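Local coordinates for protein erythropoietin (Homo sapiens, PDB 1EER) that acts as a hormone that binds and dimerises its receptor, EPOR, activating JAK2 and so controlling the production and maintenance of red blood cells, at residues 35-40 with 78-83; 30-35 with 85-90; 58-63 with 115-120; 69-74 with 100-105. The protein carries 5 engineered substitutions. All coordinates share one frame; numbering follows the deposited sequence.

Contact 1: 35-40 with 78-83; sequences LNEKIT and QALLVK. Engineered in segment 35-40: K38 (natural residue Asn). Engineered in segment 78-83: K83 (natural residue Asn).
The backbones of 35-40 and 78-83 come closest at L35 and L80, whose CA atoms lie 7.0 Å apart, and the gap is bridged almost wholly by the L80 side chain. Its two methyls enter the corner that the chain turns at N36 and E37. L80 CD1 lies 3.4 Å from the L35 carbonyl O and 3.7 Å from I39 CD1; the I39 and L80 side chains meet tip to tip. A leucine suits this place because its forked end can touch backbone, hydrocarbon and carboxylate together. N36 takes a left-handed conformation (phi 57°), which asparagine tolerates better than most residues, and this bend brings the L35 carbonyl and the E37 side chain to L80. In the four-helix cytokine fold, segment 35-40 belongs to the long crossover after helix 9-25, where strand 34-41 pairs antiparallel with strand 133-137, while 78-83 closes helix 56-82. E37 slants across the leucine, with OE1 3.7 Å from L80 CD2. The E37 chain is extended beyond CG, and its OE2 forms a salt bridge with R76, which answers its charge. I39 CG1, anti to the carbonyl carbon (chi1 -57°), carries CD1 to L80, while CG2 packs on A73.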
loop_
_atom_site.group_PDB
_atom_site.type_symbol
_atom_site.label_atom_id
_atom_site.label_comp_id
_atom_site.label_asym_id
_atom_site.label_seq_id
_atom_site.Cartn_x
_atom_site.Cartn_y
_atom_site.Cartn_z
ATOM N N LEU A 35 7.061 15.579 -20.641
ATOM C CA LEU A 35 7.140 16.672 -19.680
ATOM C C LEU A 35 7.694 17.872 -20.452
ATOM O O LEU A 35 7.720 19.004 -19.957
ATOM C CB LEU A 35 8.088 16.315 -18.529
ATOM C CG LEU A 35 7.615 15.321 -17.458
ATOM C CD1 LEU A 35 8.798 14.916 -16.594
ATOM C CD2 LEU A 35 6.530 15.947 -16.597
ATOM N N ASN A 36 8.136 17.602 -21.676
ATOM C CA ASN A 36 8.689 18.626 -22.551
ATOM C C ASN A 36 9.874 19.356 -21.928
ATOM O O ASN A 36 10.001 20.574 -22.050
ATOM C CB ASN A 36 7.598 19.623 -22.932
ATOM C CG ASN A 36 6.646 19.063 -23.965
ATOM O OD1 ASN A 36 5.448 18.949 -23.721
ATOM N ND2 ASN A 36 7.177 18.708 -25.127
ATOM N N GLU A 37 10.737 18.587 -21.273
ATOM C CA GLU A 37 11.932 19.100 -20.616
ATOM C C GLU A 37 12.441 18.033 -19.647
ATOM O O GLU A 37 11.707 17.116 -19.279
ATOM C CB GLU A 37 11.614 20.405 -19.865
ATOM C CG GLU A 37 11.526 20.281 -18.350
ATOM C CD GLU A 37 10.884 21.496 -17.699
ATOM O OE1 GLU A 37 10.191 22.259 -18.406
ATOM O OE2 GLU A 37 11.071 21.685 -16.475
ATOM N N LYS A 38 13.698 18.151 -19.244
ATOM C CA LYS A 38 14.285 17.198 -18.309
ATOM C C LYS A 38 14.123 17.638 -16.846
ATOM O O LYS A 38 14.751 18.602 -16.397
ATOM C CB LYS A 38 15.774 16.997 -18.619
ATOM C CG LYS A 38 16.108 16.889 -20.103
ATOM C CD LYS A 38 16.832 18.141 -20.631
ATOM C CE LYS A 38 16.460 19.430 -19.864
ATOM N NZ LYS A 38 15.405 20.267 -20.525
ATOM N N ILE A 39 13.271 16.930 -16.110
ATOM C CA ILE A 39 13.046 17.230 -14.701
ATOM C C ILE A 39 13.981 16.355 -13.872
ATOM O O ILE A 39 13.938 15.124 -13.959
ATOM C CB ILE A 39 11.580 16.939 -14.290
ATOM C CG1 ILE A 39 10.634 17.743 -15.178
ATOM C CG2 ILE A 39 11.366 17.273 -12.811
ATOM C CD1 ILE A 39 9.212 17.802 -14.672
ATOM N N THR A 40 14.838 16.993 -13.083
ATOM C CA THR A 40 15.774 16.265 -12.240
ATOM C C THR A 40 15.008 15.453 -11.195
ATOM O O THR A 40 14.056 15.937 -10.591
ATOM C CB THR A 40 16.727 17.233 -11.530
ATOM O OG1 THR A 40 17.399 18.037 -12.509
ATOM C CG2 THR A 40 17.755 16.464 -10.705
ATOM N N GLN A 78 3.460 19.258 -11.946
ATOM C CA GLN A 78 2.119 19.787 -11.754
ATOM C C GLN A 78 1.918 21.103 -12.515
ATOM O O GLN A 78 0.907 21.293 -13.190
ATOM C CB GLN A 78 1.867 19.997 -10.262
ATOM C CG GLN A 78 0.524 20.605 -9.930
ATOM C CD GLN A 78 0.436 21.006 -8.478
ATOM O OE1 GLN A 78 1.410 21.475 -7.896
ATOM N NE2 GLN A 78 -0.735 20.820 -7.880
ATOM N N ALA A 79 2.883 22.009 -12.414
ATOM C CA ALA A 79 2.782 23.298 -13.098
ATOM C C ALA A 79 2.927 23.140 -14.607
ATOM O O ALA A 79 2.314 23.877 -15.377
ATOM C CB ALA A 79 3.836 24.248 -12.574
ATOM N N LEU A 80 3.751 22.185 -15.027
ATOM C CA LEU A 80 3.951 21.939 -16.446
ATOM C C LEU A 80 2.647 21.417 -17.037
ATOM O O LEU A 80 2.328 21.657 -18.206
ATOM C CB LEU A 80 5.059 20.905 -16.651
ATOM C CG LEU A 80 6.470 21.446 -16.869
ATOM C CD1 LEU A 80 7.470 20.305 -16.828
ATOM C CD2 LEU A 80 6.528 22.160 -18.201
ATOM N N LEU A 81 1.895 20.705 -16.205
ATOM C CA LEU A 81 0.621 20.133 -16.611
ATOM C C LEU A 81 -0.483 21.178 -16.613
ATOM O O LEU A 81 -1.383 21.123 -17.449
ATOM C CB LEU A 81 0.233 18.992 -15.673
ATOM C CG LEU A 81 -0.714 17.951 -16.262
ATOM C CD1 LEU A 81 -0.065 17.324 -17.477
ATOM C CD2 LEU A 81 -1.049 16.887 -15.211
ATOM N N VAL A 82 -0.426 22.122 -15.677
ATOM C CA VAL A 82 -1.445 23.164 -15.612
ATOM C C VAL A 82 -1.425 23.943 -16.921
ATOM O O VAL A 82 -2.447 24.455 -17.371
ATOM C CB VAL A 82 -1.209 24.126 -14.419
ATOM C CG1 VAL A 82 -0.146 25.157 -14.762
ATOM C CG2 VAL A 82 -2.508 24.808 -14.053
ATOM N N LYS A 83 -0.248 24.014 -17.532
ATOM C CA LYS A 83 -0.079 24.707 -18.798
ATOM C C LYS A 83 -0.375 23.761 -19.954
ATOM O O LYS A 83 -0.065 22.570 -19.891
ATOM C CB LYS A 83 1.354 25.230 -18.926
ATOM C CG LYS A 83 1.914 25.841 -17.651
ATOM C CD LYS A 83 1.159 27.111 -17.260
ATOM C CE LYS A 83 2.091 28.149 -16.644
ATOM N NZ LYS A 83 3.374 28.266 -17.403
#

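Contact 2: 30-35 with 85-90; sequences AEHCSL and SQPWEP
C33 and W88 form the tight part of this contact: the sulfur SG stands over one face of the indole, 3.5 Å from the centroid of the five-membered ring and 28° off its normal. The closest ring atom is CD1, 3.1 Å from SG. Across the indole, P90 CD lies 3.7 Å above the opposite face, towards the rim, so that the ring is held between a sulfur and a proline methylene. Tryptophan suits the place because its two broad, polarisable faces can each take one of them. The H32 carbonyl O adds a contact to W88 CB at 3.4 Å. Towards solvent the packing is looser. The H32 imidazole and the six-membered ring of W88 are nearly parallel, at 18°, but so displaced that little of one ring lies over the other, with centroids 5.4 Å from one another; ND1 of H32 approaches W88 CZ3 at 3.7 Å. That nitrogen is hydrogen-bonded to the C29 carbonyl O, which steadies the ring. P87 lies against H32 on this side, but the modelled spacing there is doubtful. C33, joined to C29 by a disulfide, makes a cysteine sulfur-aromatic contact that sets a small disulfide loop against the connection between helices 56-82 and 91-111 of a four-helix cytokine.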
loop_
_atom_site.group_PDB
_atom_site.type_symbol
_atom_site.label_atom_id
_atom_site.label_comp_id
_atom_site.label_asym_id
_atom_site.label_seq_id
_atom_site.Cartn_x
_atom_site.Cartn_y
_atom_site.Cartn_z
ATOM N N ALA A 30 2.094 6.356 -23.891
ATOM C CA ALA A 30 2.233 6.564 -25.331
ATOM C C ALA A 30 3.028 7.839 -25.623
ATOM O O ALA A 30 4.125 8.029 -25.096
ATOM C CB ALA A 30 0.853 6.624 -26.009
ATOM N N GLU A 31 2.470 8.707 -26.463
ATOM C CA GLU A 31 3.129 9.954 -26.832
ATOM C C GLU A 31 2.409 11.131 -26.191
ATOM O O GLU A 31 2.677 12.284 -26.522
ATOM C CB GLU A 31 3.106 10.128 -28.357
ATOM C CG GLU A 31 4.141 9.301 -29.111
ATOM C CD GLU A 31 5.414 10.078 -29.404
ATOM O OE1 GLU A 31 6.336 10.043 -28.562
ATOM O OE2 GLU A 31 5.493 10.723 -30.475
ATOM N N HIS A 32 1.500 10.837 -25.269
ATOM C CA HIS A 32 0.712 11.871 -24.613
ATOM C C HIS A 32 1.221 12.222 -23.221
ATOM O O HIS A 32 0.508 12.864 -22.448
ATOM C CB HIS A 32 -0.748 11.416 -24.504
ATOM C CG HIS A 32 -1.238 10.622 -25.680
ATOM N ND1 HIS A 32 -1.535 9.276 -25.600
ATOM C CD2 HIS A 32 -1.519 10.992 -26.952
ATOM C CE1 HIS A 32 -1.976 8.852 -26.770
ATOM N NE2 HIS A 32 -1.976 9.873 -27.608
ATOM N N CYS A 33 2.450 11.821 -22.904
ATOM C CA CYS A 33 2.996 12.074 -21.570
ATOM C C CYS A 33 4.338 12.789 -21.440
ATOM O O CYS A 33 4.971 12.688 -20.389
ATOM C CB CYS A 33 3.113 10.759 -20.799
ATOM S SG CYS A 33 1.553 9.954 -20.319
ATOM N N SER A 34 4.790 13.497 -22.469
ATOM C CA SER A 34 6.068 14.192 -22.353
ATOM C C SER A 34 5.976 15.347 -21.373
ATOM O O SER A 34 4.944 16.002 -21.275
ATOM C CB SER A 34 6.522 14.738 -23.703
ATOM O OG SER A 34 7.716 15.488 -23.550
ATOM N N LEU A 35 7.061 15.579 -20.641
ATOM C CA LEU A 35 7.140 16.672 -19.680
ATOM C C LEU A 35 7.694 17.872 -20.452
ATOM O O LEU A 35 7.720 19.004 -19.957
ATOM C CB LEU A 35 8.088 16.315 -18.529
ATOM C CG LEU A 35 7.615 15.321 -17.458
ATOM C CD1 LEU A 35 8.798 14.916 -16.594
ATOM C CD2 LEU A 35 6.530 15.947 -16.597
ATOM N N SER A 85 -3.106 22.319 -23.231
ATOM C CA SER A 85 -4.325 21.526 -23.322
ATOM C C SER A 85 -3.866 20.147 -23.795
ATOM O O SER A 85 -4.611 19.406 -24.447
ATOM C CB SER A 85 -5.291 22.141 -24.340
ATOM O OG SER A 85 -4.804 21.980 -25.661
ATOM N N GLN A 86 -2.618 19.826 -23.459
ATOM C CA GLN A 86 -1.997 18.560 -23.821
ATOM C C GLN A 86 -2.868 17.366 -23.427
ATOM O O GLN A 86 -3.804 17.501 -22.634
ATOM C CB GLN A 86 -0.615 18.458 -23.169
ATOM C CG GLN A 86 0.369 19.517 -23.649
ATOM C CD GLN A 86 0.731 19.375 -25.123
ATOM O OE1 GLN A 86 -0.043 18.837 -25.920
ATOM N NE2 GLN A 86 1.917 19.859 -25.491
ATOM N N PRO A 87 -2.559 16.179 -23.973
ATOM C CA PRO A 87 -3.311 14.947 -23.697
ATOM C C PRO A 87 -3.333 14.383 -22.266
ATOM O O PRO A 87 -3.245 15.108 -21.270
ATOM C CB PRO A 87 -2.721 13.940 -24.693
ATOM C CG PRO A 87 -1.341 14.438 -24.940
ATOM C CD PRO A 87 -1.443 15.935 -24.909
ATOM N N TRP A 88 -3.474 13.063 -22.213
ATOM C CA TRP A 88 -3.535 12.283 -20.989
ATOM C C TRP A 88 -4.389 12.823 -19.847
ATOM O O TRP A 88 -3.917 13.529 -18.956
ATOM C CB TRP A 88 -2.122 11.961 -20.493
ATOM C CG TRP A 88 -1.962 10.493 -20.224
ATOM C CD1 TRP A 88 -1.350 9.909 -19.148
ATOM C CD2 TRP A 88 -2.471 9.424 -21.025
ATOM N NE1 TRP A 88 -1.447 8.539 -19.229
ATOM C CE2 TRP A 88 -2.130 8.213 -20.371
ATOM C CE3 TRP A 88 -3.181 9.368 -22.230
ATOM C CZ2 TRP A 88 -2.476 6.963 -20.884
ATOM C CZ3 TRP A 88 -3.527 8.125 -22.740
ATOM C CH2 TRP A 88 -3.172 6.937 -22.066
ATOM N N GLU A 89 -5.661 12.444 -19.892
ATOM C CA GLU A 89 -6.650 12.812 -18.891
ATOM C C GLU A 89 -6.378 12.193 -17.513
ATOM O O GLU A 89 -6.743 12.774 -16.485
ATOM C CB GLU A 89 -8.037 12.372 -19.371
ATOM C CG GLU A 89 -9.161 12.619 -18.375
ATOM C CD GLU A 89 -10.031 13.807 -18.761
ATOM O OE1 GLU A 89 -9.483 14.802 -19.286
ATOM O OE2 GLU A 89 -11.263 13.747 -18.539
ATOM N N PRO A 90 -5.751 11.000 -17.470
ATOM C CA PRO A 90 -5.470 10.359 -16.181
ATOM C C PRO A 90 -4.436 11.061 -15.313
ATOM O O PRO A 90 -4.524 11.035 -14.087
ATOM C CB PRO A 90 -5.008 8.950 -16.567
ATOM C CG PRO A 90 -5.332 8.797 -18.031
ATOM C CD PRO A 90 -5.298 10.166 -18.597
#

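Contact 3: 58-63 with 115-120; sequences QQAVEV and QKEAIS
V61 holds CG1 anti to its backbone N (chi1 178°), which leaves CG2 beside that nitrogen and facing the other helix, where it lies 3.7 Å from the A118 carbonyl O. E117 has a chi1 of -127°, away from a staggered position, and from there its chain runs out extended, placing OE1 3.3 Å from A60 CB. Between these two groups the backbones are in direct contact. The CA atoms of V61 and A118 are only 3.9 Å apart, and the methyl of A118 rests 3.6 Å from V61 CA and 3.7 Å from the A60 carbonyl O. Alanine suits both A60 and A118: its single methyl lets the axes of the two segments come within 7.5 Å. The short helix 114-120 follows helix 91-111, and segments 58-63 and 115-120 cross at 101°, in contrast to the near-parallel or antiparallel packing of the long helices in this four-helix cytokine bundle. Aromatic residues close in on the contact: A118 also packs on W64, one turn further along helix 56-82, and E117 on Y156 of helix 138-161. V61 reaches N121 and S122 as well, beyond the short helix's end. E117, unlike the alanines, is partly exposed, as suits a carboxylate.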
loop_
_atom_site.group_PDB
_atom_site.type_symbol
_atom_site.label_atom_id
_atom_site.label_comp_id
_atom_site.label_asym_id
_atom_site.label_seq_id
_atom_site.Cartn_x
_atom_site.Cartn_y
_atom_site.Cartn_z
ATOM N N GLN A 58 23.148 7.826 7.415
ATOM C CA GLN A 58 23.223 8.128 5.989
ATOM C C GLN A 58 21.935 7.705 5.275
ATOM O O GLN A 58 21.599 8.231 4.209
ATOM C CB GLN A 58 24.437 7.426 5.359
ATOM C CG GLN A 58 24.590 7.647 3.846
ATOM C CD GLN A 58 24.681 9.118 3.457
ATOM O OE1 GLN A 58 25.118 9.963 4.251
ATOM N NE2 GLN A 58 24.264 9.432 2.230
ATOM N N GLN A 59 21.214 6.745 5.848
ATOM C CA GLN A 59 19.957 6.335 5.238
ATOM C C GLN A 59 19.046 7.574 5.311
ATOM O O GLN A 59 18.368 7.927 4.346
ATOM C CB GLN A 59 19.342 5.169 6.015
ATOM C CG GLN A 59 20.235 3.939 6.142
ATOM C CD GLN A 59 19.540 2.786 6.858
ATOM O OE1 GLN A 59 18.390 2.905 7.280
ATOM N NE2 GLN A 59 20.240 1.665 7.000
ATOM N N ALA A 60 19.059 8.235 6.468
ATOM C CA ALA A 60 18.274 9.443 6.694
ATOM C C ALA A 60 18.615 10.499 5.641
ATOM O O ALA A 60 17.725 11.058 4.997
ATOM C CB ALA A 60 18.554 9.984 8.090
ATOM N N VAL A 61 19.906 10.764 5.466
ATOM C CA VAL A 61 20.368 11.745 4.484
ATOM C C VAL A 61 19.783 11.456 3.105
ATOM O O VAL A 61 19.143 12.313 2.487
ATOM C CB VAL A 61 21.916 11.740 4.365
ATOM C CG1 VAL A 61 22.367 12.734 3.291
ATOM C CG2 VAL A 61 22.540 12.080 5.708
ATOM N N GLU A 62 20.004 10.237 2.626
ATOM C CA GLU A 62 19.498 9.836 1.322
ATOM C C GLU A 62 17.994 10.040 1.145
ATOM O O GLU A 62 17.560 10.671 0.184
ATOM C CB GLU A 62 19.829 8.364 1.061
ATOM C CG GLU A 62 21.147 8.144 0.356
ATOM C CD GLU A 62 21.388 6.684 0.033
ATOM O OE1 GLU A 62 20.476 6.045 -0.530
ATOM O OE2 GLU A 62 22.485 6.179 0.347
ATOM N N VAL A 63 17.204 9.498 2.066
ATOM C CA VAL A 63 15.744 9.594 1.974
ATOM C C VAL A 63 15.176 11.017 2.081
ATOM O O VAL A 63 14.360 11.434 1.256
ATOM C CB VAL A 63 15.070 8.682 3.042
ATOM C CG1 VAL A 63 13.548 8.882 3.049
ATOM C CG2 VAL A 63 15.404 7.227 2.745
ATOM N N GLN A 115 14.729 14.607 8.988
ATOM C CA GLN A 115 15.290 15.903 8.640
ATOM C C GLN A 115 16.427 16.311 9.569
ATOM O O GLN A 115 17.432 16.865 9.127
ATOM C CB GLN A 115 14.213 16.983 8.657
ATOM C CG GLN A 115 14.765 18.326 8.224
ATOM C CD GLN A 115 13.744 19.421 8.291
ATOM O OE1 GLN A 115 12.994 19.531 9.264
ATOM N NE2 GLN A 115 13.703 20.245 7.258
ATOM N N LYS A 116 16.265 16.044 10.857
ATOM C CA LYS A 116 17.296 16.372 11.834
ATOM C C LYS A 116 18.574 15.572 11.569
ATOM O O LYS A 116 19.667 16.135 11.493
ATOM C CB LYS A 116 16.800 16.068 13.246
ATOM C CG LYS A 116 17.585 16.765 14.340
ATOM C CD LYS A 116 18.333 15.767 15.194
ATOM C CE LYS A 116 19.802 16.142 15.330
ATOM N NZ LYS A 116 20.556 15.123 16.126
ATOM N N GLU A 117 18.423 14.257 11.438
ATOM C CA GLU A 117 19.551 13.363 11.190
ATOM C C GLU A 117 20.222 13.674 9.858
ATOM O O GLU A 117 21.448 13.711 9.763
ATOM C CB GLU A 117 19.074 11.906 11.196
ATOM C CG GLU A 117 19.855 10.981 12.135
ATOM C CD GLU A 117 19.521 9.497 11.945
ATOM O OE1 GLU A 117 18.501 9.165 11.296
ATOM O OE2 GLU A 117 20.287 8.655 12.450
ATOM N N ALA A 118 19.415 13.895 8.828
ATOM C CA ALA A 118 19.940 14.201 7.508
ATOM C C ALA A 118 20.789 15.475 7.482
ATOM O O ALA A 118 21.812 15.518 6.802
ATOM C CB ALA A 118 18.796 14.311 6.509
ATOM N N ILE A 119 20.380 16.508 8.220
ATOM C CA ILE A 119 21.128 17.769 8.232
ATOM C C ILE A 119 22.468 17.678 8.969
ATOM O O ILE A 119 23.444 18.317 8.574
ATOM C CB ILE A 119 20.304 18.939 8.872
ATOM C CG1 ILE A 119 19.179 19.388 7.933
ATOM C CG2 ILE A 119 21.212 20.133 9.127
ATOM C CD1 ILE A 119 18.498 20.690 8.357
ATOM N N SER A 120 22.510 16.892 10.040
ATOM C CA SER A 120 23.729 16.733 10.823
ATOM C C SER A 120 24.707 15.771 10.153
ATOM O O SER A 120 25.895 16.060 10.040
ATOM C CB SER A 120 23.376 16.232 12.220
ATOM O OG SER A 120 22.617 17.204 12.919
#

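Contact 4: 69-74 with 100-105; sequences LLSEAV and SGLRSL
L102 overlaps L70, S71 and V74 at once, extending its forked end from helix 91-111 onto the surface of helix 56-82. CG lies anti to the carbonyl carbon (chi1 -83°), and from there the two methyls part. CD1 goes deep, 3.7 Å from S71 CA and 3.3 Å from V74 CG2, the latter a tip-to-tip meeting that is tight for two methyl carbons. CD2 turns to L70 and lies 4.1 Å from its CD1, the two side chains crossing at about a right angle. The short fork of V74 meets the CD1 end of the leucine. S71, being small, leaves room for L102 to approach the helix backbone: the S71 and L102 CA atoms are 6.2 Å apart, while the axes of the two segments pass at 10.0 Å. S71 OG lies 3.9 Å from L102 CB but is hydrogen-bonded to the L67 carbonyl O, so a polar atom beside leucine has its partner within its own helix. The two segments run antiparallel, at 159°, as neighbouring helices of a four-helix cytokine bundle, and L102 also touches Y145 while L70 touches F148, both on helix 138-161. Across the contact the chemistry is mainly hydrocarbon, with no polar bond between the segments, implying that shape and burial join these helices, while R103, the next residue, carries its charge to an acidic side chain of another protein chain, probably the receptor.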
loop_
_atom_site.group_PDB
_atom_site.type_symbol
_atom_site.label_atom_id
_atom_site.label_comp_id
_atom_site.label_asym_id
_atom_site.label_seq_id
_atom_site.Cartn_x
_atom_site.Cartn_y
_atom_site.Cartn_z
ATOM N N LEU A 69 13.865 16.467 -3.360
ATOM C CA LEU A 69 14.071 16.624 -4.796
ATOM C C LEU A 69 12.847 16.109 -5.532
ATOM O O LEU A 69 12.392 16.709 -6.510
ATOM C CB LEU A 69 15.334 15.851 -5.209
ATOM C CG LEU A 69 15.686 15.471 -6.652
ATOM C CD1 LEU A 69 15.356 16.583 -7.612
ATOM C CD2 LEU A 69 17.171 15.148 -6.712
ATOM N N LEU A 70 12.316 14.993 -5.035
ATOM C CA LEU A 70 11.127 14.352 -5.590
ATOM C C LEU A 70 9.933 15.307 -5.540
ATOM O O LEU A 70 9.196 15.454 -6.517
ATOM C CB LEU A 70 10.802 13.077 -4.795
ATOM C CG LEU A 70 10.582 11.750 -5.544
ATOM C CD1 LEU A 70 9.910 10.747 -4.619
ATOM C CD2 LEU A 70 9.729 11.956 -6.788
ATOM N N SER A 71 9.739 15.945 -4.393
ATOM C CA SER A 71 8.639 16.893 -4.232
ATOM C C SER A 71 8.745 17.999 -5.280
ATOM O O SER A 71 7.748 18.393 -5.891
ATOM C CB SER A 71 8.672 17.515 -2.834
ATOM O OG SER A 71 8.436 16.546 -1.832
ATOM N N GLU A 72 9.961 18.496 -5.485
ATOM C CA GLU A 72 10.192 19.559 -6.456
ATOM C C GLU A 72 9.912 19.053 -7.861
ATOM O O GLU A 72 9.386 19.791 -8.701
ATOM C CB GLU A 72 11.637 20.058 -6.380
ATOM C CG GLU A 72 12.069 20.574 -5.019
ATOM C CD GLU A 72 13.560 20.869 -4.960
ATOM O OE1 GLU A 72 14.100 21.388 -5.957
ATOM O OE2 GLU A 72 14.195 20.579 -3.922
ATOM N N ALA A 73 10.267 17.794 -8.115
ATOM C CA ALA A 73 10.046 17.202 -9.427
ATOM C C ALA A 73 8.551 17.111 -9.711
ATOM O O ALA A 73 8.076 17.474 -10.788
ATOM C CB ALA A 73 10.670 15.830 -9.485
ATOM N N VAL A 74 7.804 16.634 -8.727
ATOM C CA VAL A 74 6.365 16.496 -8.877
ATOM C C VAL A 74 5.694 17.878 -8.999
ATOM O O VAL A 74 4.814 18.083 -9.843
ATOM C CB VAL A 74 5.785 15.697 -7.680
ATOM C CG1 VAL A 74 4.323 15.351 -7.924
ATOM C CG2 VAL A 74 6.597 14.422 -7.479
ATOM N N SER A 100 0.024 15.803 -2.882
ATOM C CA SER A 100 -0.633 15.656 -1.593
ATOM C C SER A 100 0.076 14.622 -0.729
ATOM O O SER A 100 0.355 14.864 0.450
ATOM C CB SER A 100 -2.089 15.239 -1.810
ATOM O OG SER A 100 -2.676 14.827 -0.592
ATOM N N GLY A 101 0.362 13.466 -1.324
ATOM C CA GLY A 101 1.038 12.401 -0.605
ATOM C C GLY A 101 2.446 12.766 -0.163
ATOM O O GLY A 101 2.818 12.521 0.986
ATOM N N LEU A 102 3.228 13.350 -1.075
ATOM C CA LEU A 102 4.602 13.747 -0.768
ATOM C C LEU A 102 4.617 14.754 0.368
ATOM O O LEU A 102 5.515 14.749 1.209
ATOM C CB LEU A 102 5.287 14.335 -2.012
ATOM C CG LEU A 102 5.866 13.293 -2.982
ATOM C CD1 LEU A 102 6.404 13.968 -4.227
ATOM C CD2 LEU A 102 6.973 12.515 -2.292
ATOM N N ARG A 103 3.601 15.608 0.405
ATOM C CA ARG A 103 3.522 16.613 1.457
ATOM C C ARG A 103 3.324 15.931 2.806
ATOM O O ARG A 103 3.943 16.310 3.801
ATOM C CB ARG A 103 2.372 17.591 1.185
ATOM C CG ARG A 103 2.363 18.805 2.116
ATOM C CD ARG A 103 1.070 19.623 1.995
ATOM N NE ARG A 103 1.025 20.412 0.767
ATOM C CZ ARG A 103 0.181 20.188 -0.231
ATOM N NH1 ARG A 103 -0.693 19.197 -0.149
ATOM N NH2 ARG A 103 0.228 20.937 -1.323
ATOM N N SER A 104 2.467 14.917 2.836
ATOM C CA SER A 104 2.203 14.196 4.072
ATOM C C SER A 104 3.435 13.405 4.507
ATOM O O SER A 104 3.826 13.430 5.678
ATOM C CB SER A 104 1.014 13.261 3.879
ATOM O OG SER A 104 -0.153 14.001 3.560
ATOM N N LEU A 105 4.057 12.719 3.554
ATOM C CA LEU A 105 5.243 11.925 3.846
ATOM C C LEU A 105 6.363 12.795 4.401
ATOM O O LEU A 105 7.067 12.386 5.325
ATOM C CB LEU A 105 5.705 11.191 2.580
ATOM C CG LEU A 105 4.702 10.136 2.100
ATOM C CD1 LEU A 105 5.050 9.685 0.689
ATOM C CD2 LEU A 105 4.711 8.957 3.073
#

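Overall arrangement
Helix 56-82 runs through three of the four contacts. Contact 4 lies deepest, about 7 Å from the chain's centre, and is all aliphatic apart from a serine that bonds within its own helix. Contact 3, also buried, joins the same helix near its start to a crossing short helix, mainly through alanines, with a valine and a glutamate. Contact 1 sits beyond contact 4 towards the helix end, touching it through I39 and T40 against A73 and L69, and mixes hydrocarbon with a carboxylate. Contact 2 shares L35 with contact 1 but is the outermost, about 22 Å from the centre, with sulfur, aromatic rings and a proline in loops. Contacts 1 and 3 lie on opposite sides of the centre.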